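PDB 5O9X: phosphoacetylglucosamine mutase from Aspergillus lentulus, which probably interconverts N-acetylglucosamine 6-phosphate and N-acetylglucosamine 1-phosphate, by way of a bisphosphorylated sugar intermediate. Local coordinates for residues E188-K200 / K224-L238. The protein carries 1 engineered substitution. Sequence-based numbering, arbitrary orientation.
Sequences EQGYYEKLAAAFK and KLRELIKYLPEDTGL. With GOL (glycerol), chain F.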
ATOM      1  N   GLU A 188     -19.528   3.092   1.955  1.00 26.80           N
ATOM      2  CA  GLU A 188     -18.891   3.530   0.734  1.00 25.37           C
ATOM      3  C   GLU A 188     -19.287   4.956   0.389  1.00 26.62           C
ATOM      4  O   GLU A 188     -18.430   5.746  -0.016  1.00 21.04           O
ATOM      5  CB  GLU A 188     -19.303   2.535  -0.361  1.00 27.97           C
ATOM      6  CG  GLU A 188     -18.323   2.465  -1.453  1.00 34.92           C
ATOM      7  CD  GLU A 188     -18.671   1.416  -2.488  1.00 35.37           C
ATOM      8  OE1 GLU A 188     -18.964   0.260  -2.082  1.00 35.38           O
ATOM      9  OE2 GLU A 188     -18.691   1.817  -3.672  1.00 37.30           O
ATOM     10  N   GLN A 189     -20.597   5.301   0.530  1.00 21.82           N
ATOM     11  CA  GLN A 189     -20.995   6.746   0.364  1.00 21.41           C
ATOM     12  C   GLN A 189     -20.224   7.668   1.317  1.00 19.41           C
ATOM     13  O   GLN A 189     -19.857   8.765   0.932  1.00 19.34           O
ATOM     14  CB  GLN A 189     -22.490   6.900   0.685  1.00 23.47           C
ATOM     15  CG  GLN A 189     -23.051   8.299   0.419  1.00 27.89           C
ATOM     16  CD  GLN A 189     -24.599   8.351   0.539  1.00 31.79           C
ATOM     17  OE1 GLN A 189     -25.281   7.403   0.239  1.00 36.45           O
ATOM     18  NE2 GLN A 189     -25.122   9.475   0.966  1.00 35.89           N
ATOM     19  N   GLY A 190     -20.036   7.261   2.602  1.00 18.31           N
ATOM     20  CA  GLY A 190     -19.368   8.101   3.561  1.00 17.77           C
ATOM     21  C   GLY A 190     -17.902   8.349   3.139  1.00 18.29           C
ATOM     22  O   GLY A 190     -17.364   9.468   3.247  1.00 17.08           O
ATOM     23  N   TYR A 191     -17.279   7.304   2.634  1.00 17.17           N
ATOM     24  CA  TYR A 191     -15.878   7.429   2.063  1.00 16.66           C
ATOM     25  C   TYR A 191     -15.808   8.493   0.948  1.00 17.89           C
ATOM     26  O   TYR A 191     -14.965   9.401   1.016  1.00 18.51           O
ATOM     27  CB  TYR A 191     -15.437   6.056   1.552  1.00 16.14           C
ATOM     28  CG  TYR A 191     -14.143   6.040   0.764  1.00 14.73           C
ATOM     29  CD1 TYR A 191     -12.942   5.889   1.434  1.00 15.92           C
ATOM     30  CD2 TYR A 191     -14.135   6.199  -0.658  1.00 14.17           C
ATOM     31  CE1 TYR A 191     -11.737   5.862   0.731  1.00 16.30           C
ATOM     32  CE2 TYR A 191     -12.917   6.242  -1.370  1.00 16.22           C
ATOM     33  CZ  TYR A 191     -11.749   6.067  -0.678  1.00 16.31           C
ATOM     34  OH  TYR A 191     -10.541   6.071  -1.321  1.00 18.17           O
ATOM     35  N   TYR A 192     -16.747   8.456  -0.020  1.00 18.58           N
ATOM     36  CA  TYR A 192     -16.715   9.442  -1.133  1.00 18.87           C
ATOM     37  C   TYR A 192     -16.966  10.864  -0.623  1.00 19.98           C
ATOM     38  O   TYR A 192     -16.288  11.829  -1.077  1.00 18.88           O
ATOM     39  CB  TYR A 192     -17.755   9.153  -2.220  1.00 19.86           C
ATOM     40  CG  TYR A 192     -17.570   7.779  -2.859  1.00 22.21           C
ATOM     41  CD1 TYR A 192     -16.289   7.353  -3.281  1.00 21.63           C
ATOM     42  CD2 TYR A 192     -18.655   6.898  -2.990  1.00 19.22           C
ATOM     43  CE1 TYR A 192     -16.095   6.020  -3.835  1.00 18.02           C
ATOM     44  CE2 TYR A 192     -18.499   5.600  -3.524  1.00 20.45           C
ATOM     45  CZ  TYR A 192     -17.236   5.179  -3.933  1.00 18.01           C
ATOM     46  OH  TYR A 192     -17.090   3.925  -4.452  1.00 17.48           O
ATOM     47  N   GLU A 193     -17.912  10.976   0.323  1.00 18.04           N
ATOM     48  CA  GLU A 193     -18.288  12.281   0.912  1.00 22.36           C
ATOM     49  C   GLU A 193     -17.087  12.920   1.628  1.00 21.71           C
ATOM     50  O   GLU A 193     -16.818  14.147   1.507  1.00 19.45           O
ATOM     51  CB  GLU A 193     -19.449  12.048   1.900  1.00 21.55           C
ATOM     52  CG  GLU A 193     -20.718  11.811   1.124  1.00 24.23           C
ATOM     53  CD  GLU A 193     -21.932  11.517   2.009  1.00 29.12           C
ATOM     54  OE1 GLU A 193     -21.741  11.172   3.199  1.00 30.92           O
ATOM     55  OE2 GLU A 193     -23.071  11.659   1.490  1.00 28.06           O
ATOM     56  N   LYS A 194     -16.367  12.103   2.388  1.00 22.77           N
ATOM     57  CA  LYS A 194     -15.193  12.617   3.130  1.00 21.14           C
ATOM     58  C   LYS A 194     -14.088  13.072   2.198  1.00 21.56           C
ATOM     59  O   LYS A 194     -13.529  14.184   2.376  1.00 19.96           O
ATOM     60  CB  LYS A 194     -14.643  11.556   4.077  1.00 23.97           C
ATOM     61  CG  LYS A 194     -13.594  12.097   5.079  1.00 27.27           C
ATOM     62  CD  LYS A 194     -12.961  10.875   5.770  1.00 30.40           C
ATOM     63  CE  LYS A 194     -11.829  11.254   6.736  1.00 33.82           C
ATOM     64  NZ  LYS A 194     -12.385  12.013   7.865  1.00 32.39           N
ATOM     65  N   LEU A 195     -13.734  12.216   1.231  1.00 19.40           N
ATOM     66  CA  LEU A 195     -12.720  12.609   0.232  1.00 19.11           C
ATOM     67  C   LEU A 195     -13.155  13.863  -0.509  1.00 19.62           C
ATOM     68  O   LEU A 195     -12.365  14.874  -0.621  1.00 20.84           O
ATOM     69  CB  LEU A 195     -12.412  11.459  -0.738  1.00 20.30           C
ATOM     70  CG  LEU A 195     -11.280  10.515  -0.342  1.00 24.84           C
ATOM     71  CD1 LEU A 195     -11.751   9.669   0.806  1.00 27.86           C
ATOM     72  CD2 LEU A 195     -11.047   9.610  -1.578  1.00 20.30           C
ATOM     73  N   ALA A 196     -14.429  13.884  -0.944  1.00 19.91           N
ATOM     74  CA  ALA A 196     -14.883  15.064  -1.727  1.00 18.59           C
ATOM     75  C   ALA A 196     -14.839  16.357  -0.922  1.00 19.36           C
ATOM     76  O   ALA A 196     -14.340  17.412  -1.415  1.00 20.37           O
ATOM     77  CB  ALA A 196     -16.262  14.823  -2.284  1.00 18.18           C
ATOM     78  N   ALA A 197     -15.309  16.284   0.334  1.00 20.28           N
ATOM     79  CA  ALA A 197     -15.344  17.485   1.173  1.00 22.29           C
ATOM     80  C   ALA A 197     -13.919  18.025   1.481  1.00 21.42           C
ATOM     81  O   ALA A 197     -13.685  19.254   1.467  1.00 21.06           O
ATOM     82  CB  ALA A 197     -16.176  17.257   2.455  1.00 20.08           C
ATOM     83  N   ALA A 198     -12.998  17.098   1.771  1.00 19.69           N
ATOM     84  CA  ALA A 198     -11.591  17.454   2.070  1.00 19.91           C
ATOM     85  C   ALA A 198     -10.919  18.063   0.824  1.00 19.96           C
ATOM     86  O   ALA A 198     -10.273  19.136   0.907  1.00 20.85           O
ATOM     87  CB  ALA A 198     -10.838  16.256   2.592  1.00 17.28           C
ATOM     88  N   PHE A 199     -11.159  17.464  -0.340  1.00 17.96           N
ATOM     89  CA  PHE A 199     -10.616  18.005  -1.609  1.00 18.17           C
ATOM     90  C   PHE A 199     -11.167  19.372  -1.936  1.00 21.88           C
ATOM     91  O   PHE A 199     -10.413  20.291  -2.361  1.00 20.83           O
ATOM     92  CB  PHE A 199     -10.935  17.072  -2.765  1.00 16.03           C
ATOM     93  CG  PHE A 199     -10.228  17.420  -4.060  1.00 16.22           C
ATOM     94  CD1 PHE A 199      -8.814  17.410  -4.152  1.00 14.31           C
ATOM     95  CD2 PHE A 199     -10.990  17.749  -5.197  1.00 14.33           C
ATOM     96  CE1 PHE A 199      -8.224  17.721  -5.430  1.00 15.07           C
ATOM     97  CE2 PHE A 199     -10.407  18.008  -6.455  1.00 15.64           C
ATOM     98  CZ  PHE A 199      -9.000  18.003  -6.546  1.00 15.40           C
ATOM     99  N   LYS A 200     -12.485  19.549  -1.777  1.00 21.66           N
ATOM    100  CA  LYS A 200     -13.061  20.932  -1.900  1.00 21.96           C
ATOM    101  C   LYS A 200     -12.318  21.971  -1.052  1.00 19.53           C
ATOM    102  O   LYS A 200     -11.952  23.030  -1.564  1.00 21.76           O
ATOM    103  CB  LYS A 200     -14.583  20.925  -1.565  1.00 28.09           C
ATOM    104  CG  LYS A 200     -15.260  22.259  -1.905  1.00 31.74           C
ATOM    105  CD  LYS A 200     -16.737  22.235  -1.499  1.00 32.95           C
ATOM    106  CE  LYS A 200     -17.470  23.539  -1.879  1.00 32.58           C
ATOM    107  NZ  LYS A 200     -18.001  23.376  -3.251  1.00 39.83           N
ATOM    108  N   LYS A 224     -15.042   2.505  -8.710  1.00 17.52           N
ATOM    109  CA  LYS A 224     -15.111   3.305  -7.491  1.00 17.34           C
ATOM    110  C   LYS A 224     -14.637   4.714  -7.797  1.00 18.09           C
ATOM    111  O   LYS A 224     -15.196   5.683  -7.224  1.00 15.94           O
ATOM    112  CB  LYS A 224     -14.250   2.764  -6.343  1.00 15.75           C
ATOM    113  CG  LYS A 224     -14.566   1.328  -5.998  1.00 19.94           C
ATOM    114  CD  LYS A 224     -16.062   1.070  -5.731  1.00 20.58           C
ATOM    115  CE  LYS A 224     -16.272  -0.369  -5.189  1.00 22.37           C
ATOM    116  NZ  LYS A 224     -17.699  -0.628  -5.016  1.00 22.17           N
ATOM    117  N   LEU A 225     -13.607   4.832  -8.642  1.00 16.10           N
ATOM    118  CA  LEU A 225     -13.151   6.221  -8.930  1.00 16.83           C
ATOM    119  C   LEU A 225     -14.278   6.946  -9.710  1.00 19.87           C
ATOM    120  O   LEU A 225     -14.511   8.131  -9.480  1.00 18.50           O
ATOM    121  CB  LEU A 225     -11.877   6.215  -9.801  1.00 16.73           C
ATOM    122  CG  LEU A 225     -11.385   7.582 -10.329  1.00 16.95           C
ATOM    123  CD1 LEU A 225     -11.092   8.449  -9.116  1.00 16.34           C
ATOM    124  CD2 LEU A 225     -10.095   7.251 -11.062  1.00 17.62           C
ATOM    125  N   ARG A 226     -14.914   6.266 -10.700  1.00 17.84           N
ATOM    126  CA  ARG A 226     -16.058   6.857 -11.439  1.00 19.27           C
ATOM    127  C   ARG A 226     -17.144   7.298 -10.463  1.00 20.29           C
ATOM    128  O   ARG A 226     -17.739   8.340 -10.669  1.00 19.39           O
ATOM    129  CB  ARG A 226     -16.636   5.813 -12.423  1.00 20.94           C
ATOM    130  CG  ARG A 226     -17.952   6.232 -13.167  1.00 25.24           C
ATOM    131  CD  ARG A 226     -18.567   5.021 -13.962  1.00 31.62           C
ATOM    132  NE  ARG A 226     -17.502   4.797 -14.792  1.00 32.41           N
ATOM    133  CZ  ARG A 226     -16.725   3.745 -14.960  1.00 25.78           C
ATOM    134  NH1 ARG A 226     -16.953   2.481 -14.596  1.00 28.29           N
ATOM    135  NH2 ARG A 226     -15.704   4.070 -15.693  1.00 21.58           N
ATOM    136  N   GLU A 227     -17.422   6.484  -9.437  1.00 18.03           N
ATOM    137  CA  GLU A 227     -18.402   6.842  -8.414  1.00 18.22           C
ATOM    138  C   GLU A 227     -17.986   8.085  -7.585  1.00 20.84           C
ATOM    139  O   GLU A 227     -18.802   8.984  -7.376  1.00 19.98           O
ATOM    140  CB  GLU A 227     -18.677   5.652  -7.471  1.00 21.50           C
ATOM    141  CG  GLU A 227     -19.929   5.726  -6.565  1.00 24.32           C
ATOM    142  CD  GLU A 227     -21.280   5.950  -7.268  1.00 24.49           C
ATOM    143  OE1 GLU A 227     -21.423   5.689  -8.505  1.00 26.41           O
ATOM    144  OE2 GLU A 227     -22.224   6.440  -6.570  1.00 27.28           O
ATOM    145  N   LEU A 228     -16.728   8.101  -7.115  1.00 18.76           N
ATOM    146  CA  LEU A 228     -16.168   9.219  -6.389  1.00 17.60           C
ATOM    147  C   LEU A 228     -16.349  10.511  -7.205  1.00 18.24           C
ATOM    148  O   LEU A 228     -16.672  11.534  -6.622  1.00 19.07           O
ATOM    149  CB  LEU A 228     -14.645   8.990  -6.082  1.00 17.64           C
ATOM    150  CG  LEU A 228     -13.965  10.312  -5.585  1.00 17.64           C
ATOM    151  CD1 LEU A 228     -14.530  10.719  -4.222  1.00 16.47           C
ATOM    152  CD2 LEU A 228     -12.450   9.935  -5.506  1.00 16.96           C
ATOM    153  N   ILE A 229     -16.181  10.455  -8.539  1.00 18.39           N
ATOM    154  CA  ILE A 229     -16.218  11.683  -9.358  1.00 18.19           C
ATOM    155  C   ILE A 229     -17.608  12.385  -9.277  1.00 21.56           C
ATOM    156  O   ILE A 229     -17.690  13.616  -9.247  1.00 20.33           O
ATOM    157  CB  ILE A 229     -15.871  11.315 -10.754  1.00 17.76           C
ATOM    158  CG1 ILE A 229     -14.352  11.126 -10.759  1.00 19.66           C
ATOM    159  CG2 ILE A 229     -16.220  12.416 -11.811  1.00 19.90           C
ATOM    160  CD1 ILE A 229     -13.837  10.480 -12.032  1.00 17.98           C
ATOM    161  N   LYS A 230     -18.663  11.603  -9.129  1.00 20.03           N
ATOM    162  CA  LYS A 230     -20.012  12.203  -8.884  1.00 20.04           C
ATOM    163  C   LYS A 230     -20.088  13.035  -7.644  1.00 22.31           C
ATOM    164  O   LYS A 230     -20.884  13.963  -7.606  1.00 22.36           O
ATOM    165  CB  LYS A 230     -21.024  11.116  -8.732  1.00 23.88           C
ATOM    166  CG  LYS A 230     -21.127  10.225  -9.964  1.00 22.34           C
ATOM    167  CD  LYS A 230     -22.199   9.205  -9.608  1.00 25.77           C
ATOM    168  CE  LYS A 230     -22.294   8.115 -10.666  1.00 29.99           C
ATOM    169  NZ  LYS A 230     -23.250   7.091 -10.099  1.00 31.42           N
ATOM    170  N   TYR A 231     -19.313  12.697  -6.598  1.00 20.09           N
ATOM    171  CA  TYR A 231     -19.265  13.507  -5.375  1.00 20.42           C
ATOM    172  C   TYR A 231     -18.367  14.728  -5.428  1.00 21.92           C
ATOM    173  O   TYR A 231     -18.498  15.581  -4.588  1.00 19.04           O
ATOM    174  CB  TYR A 231     -18.864  12.646  -4.176  1.00 18.88           C
ATOM    175  CG  TYR A 231     -19.907  11.583  -3.821  1.00 19.97           C
ATOM    176  CD1 TYR A 231     -20.776  11.753  -2.722  1.00 22.82           C
ATOM    177  CD2 TYR A 231     -20.017  10.387  -4.574  1.00 20.00           C
ATOM    178  CE1 TYR A 231     -21.738  10.751  -2.407  1.00 21.34           C
ATOM    179  CE2 TYR A 231     -20.913   9.411  -4.217  1.00 19.95           C
ATOM    180  CZ  TYR A 231     -21.795   9.608  -3.155  1.00 21.21           C
ATOM    181  OH  TYR A 231     -22.717   8.615  -2.785  1.00 24.30           O
ATOM    182  N   LEU A 232     -17.414  14.791  -6.385  1.00 21.81           N
ATOM    183  CA  LEU A 232     -16.334  15.809  -6.285  1.00 22.13           C
ATOM    184  C   LEU A 232     -16.865  17.236  -6.584  1.00 25.58           C
ATOM    185  O   LEU A 232     -17.814  17.354  -7.338  1.00 24.10           O
ATOM    186  CB  LEU A 232     -15.147  15.478  -7.212  1.00 19.68           C
ATOM    187  CG  LEU A 232     -14.351  14.218  -6.783  1.00 18.72           C
ATOM    188  CD1 LEU A 232     -13.295  13.947  -7.848  1.00 19.96           C
ATOM    189  CD2 LEU A 232     -13.632  14.453  -5.449  1.00 19.46           C
ATOM    190  N   PRO A 233     -16.236  18.289  -6.024  1.00 27.01           N
ATOM    191  CA  PRO A 233     -16.780  19.651  -6.271  1.00 30.66           C
ATOM    192  C   PRO A 233     -16.603  20.045  -7.707  1.00 36.07           C
ATOM    193  O   PRO A 233     -15.733  19.486  -8.408  1.00 33.15           O
ATOM    194  CB  PRO A 233     -15.986  20.557  -5.315  1.00 26.40           C
ATOM    195  CG  PRO A 233     -14.756  19.781  -4.992  1.00 30.36           C
ATOM    196  CD  PRO A 233     -15.102  18.312  -5.072  1.00 27.98           C
ATOM    197  N   GLU A 234     -17.401  21.013  -8.157  1.00 39.82           N
ATOM    198  CA  GLU A 234     -17.659  21.220  -9.605  1.00 46.19           C
ATOM    199  C   GLU A 234     -16.690  22.119 -10.425  1.00 47.29           C
ATOM    200  O   GLU A 234     -16.530  21.917 -11.684  1.00 47.88           O
ATOM    201  CB  GLU A 234     -19.124  21.727  -9.786  1.00 53.05           C
ATOM    202  CG  GLU A 234     -19.748  21.391 -11.144  1.00 59.68           C
ATOM    203  CD  GLU A 234     -20.232  19.947 -11.275  1.00 68.36           C
ATOM    204  OE1 GLU A 234     -21.352  19.716 -11.809  1.00 64.09           O
ATOM    205  OE2 GLU A 234     -19.487  19.039 -10.859  1.00 66.29           O
ATOM    206  N   ASP A 235     -16.104  23.121  -9.744  1.00 34.71           N
ATOM    207  CA  ASP A 235     -15.259  24.141 -10.408  1.00 41.99           C
ATOM    208  C   ASP A 235     -13.800  24.076  -9.913  1.00 39.68           C
ATOM    209  O   ASP A 235     -13.213  25.078  -9.494  1.00 38.72           O
ATOM    210  CB  ASP A 235     -15.874  25.538 -10.231  1.00 53.06           C
ATOM    211  CG  ASP A 235     -16.368  25.792  -8.814  1.00 60.66           C
ATOM    212  OD1 ASP A 235     -17.604  25.876  -8.594  1.00 66.95           O
ATOM    213  OD2 ASP A 235     -15.521  25.906  -7.916  1.00 58.05           O
ATOM    214  N   THR A 236     -13.227  22.869  -9.890  1.00 29.72           N
ATOM    215  CA  THR A 236     -11.847  22.731  -9.376  1.00 23.53           C
ATOM    216  C   THR A 236     -10.943  22.608 -10.561  1.00 24.67           C
ATOM    217  O   THR A 236      -9.713  22.581 -10.398  1.00 23.79           O
ATOM    218  CB  THR A 236     -11.640  21.435  -8.527  1.00 25.34           C
ATOM    219  OG1 THR A 236     -11.922  20.331  -9.387  1.00 24.54           O
ATOM    220  CG2 THR A 236     -12.508  21.383  -7.261  1.00 25.62           C
ATOM    221  N   GLY A 237     -11.509  22.490 -11.765  1.00 23.04           N
ATOM    222  CA  GLY A 237     -10.704  22.284 -12.984  1.00 22.52           C
ATOM    223  C   GLY A 237     -10.316  20.798 -13.215  1.00 23.87           C
ATOM    224  O   GLY A 237      -9.783  20.459 -14.251  1.00 24.97           O
ATOM    225  N   LEU A 238     -10.571  19.918 -12.260  1.00 22.29           N
ATOM    226  CA  LEU A 238     -10.150  18.524 -12.403  1.00 23.97           C
ATOM    227  C   LEU A 238     -11.071  17.854 -13.434  1.00 25.57           C
ATOM    228  O   LEU A 238     -12.291  17.823 -13.284  1.00 27.61           O
ATOM    229  CB  LEU A 238     -10.232  17.824 -11.069  1.00 23.30           C
ATOM    230  CG  LEU A 238      -9.766  16.363 -11.083  1.00 25.25           C
ATOM    231  CD1 LEU A 238      -8.299  16.311 -11.442  1.00 25.65           C
ATOM    232  CD2 LEU A 238      -9.947  15.773  -9.698  1.00 27.36           C
TER
HETATM  233  C1  GOL F 605     -20.151   2.175  -7.640  1.00 59.23           C
HETATM  234  O1  GOL F 605     -20.295   2.028  -6.220  1.00 62.00           O
HETATM  235  C2  GOL F 605     -19.721   0.847  -8.262  1.00 62.49           C
HETATM  236  O2  GOL F 605     -19.496  -0.068  -7.195  1.00 55.82           O
HETATM  237  C3  GOL F 605     -20.811   0.253  -9.147  1.00 54.25           C
HETATM  238  O3  GOL F 605     -22.072   0.408  -8.465  1.00 54.41           O
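Tyr192 packs as a knob among Lys224, Glu227, Leu228 and Tyr231 in domain II; the axes of segments 188-200 and 224-231 cross at -56°, 8.9 Å apart at closest approach. With CG anti to its carbonyl carbon (chi1 -59°), the Tyr192 ring lies between the backbone O of Glu188 on one face and the backbone N of Leu228 on the other. Tyr231 is the second knob, among Gln189, Tyr192, Glu193 and Ala196: Tyr192 CB sits over its ring face, 3.6 Å from the centroid. Small Ala196 lets the backbones close in, its CB 3.3 Å from Tyr231 O. Further along, Pro233 CD meets the Phe199 ring at its edge, a patch that Leu433 of helix 428-442 extends. The outer side is looser: exposed Lys200 lays CB and CG against Pro233. At the helix 188-202 start, Glu188 OE2 takes Tyr192 OH (2.8 Å) on the anti side, near the carboxylate plane, and a salt bridge from Lys224 NZ (3.0 Å) farther above it, both displaced to the same face; a glycerol, probably from crystallisation, bridges Glu188 and Lys224. Lys224 also reaches Phe161 O, and Tyr192 OH pairs with Gln166. Two donors, one a lysine, probably favour charged Glu188 and steady the Tyr192 hydroxyl.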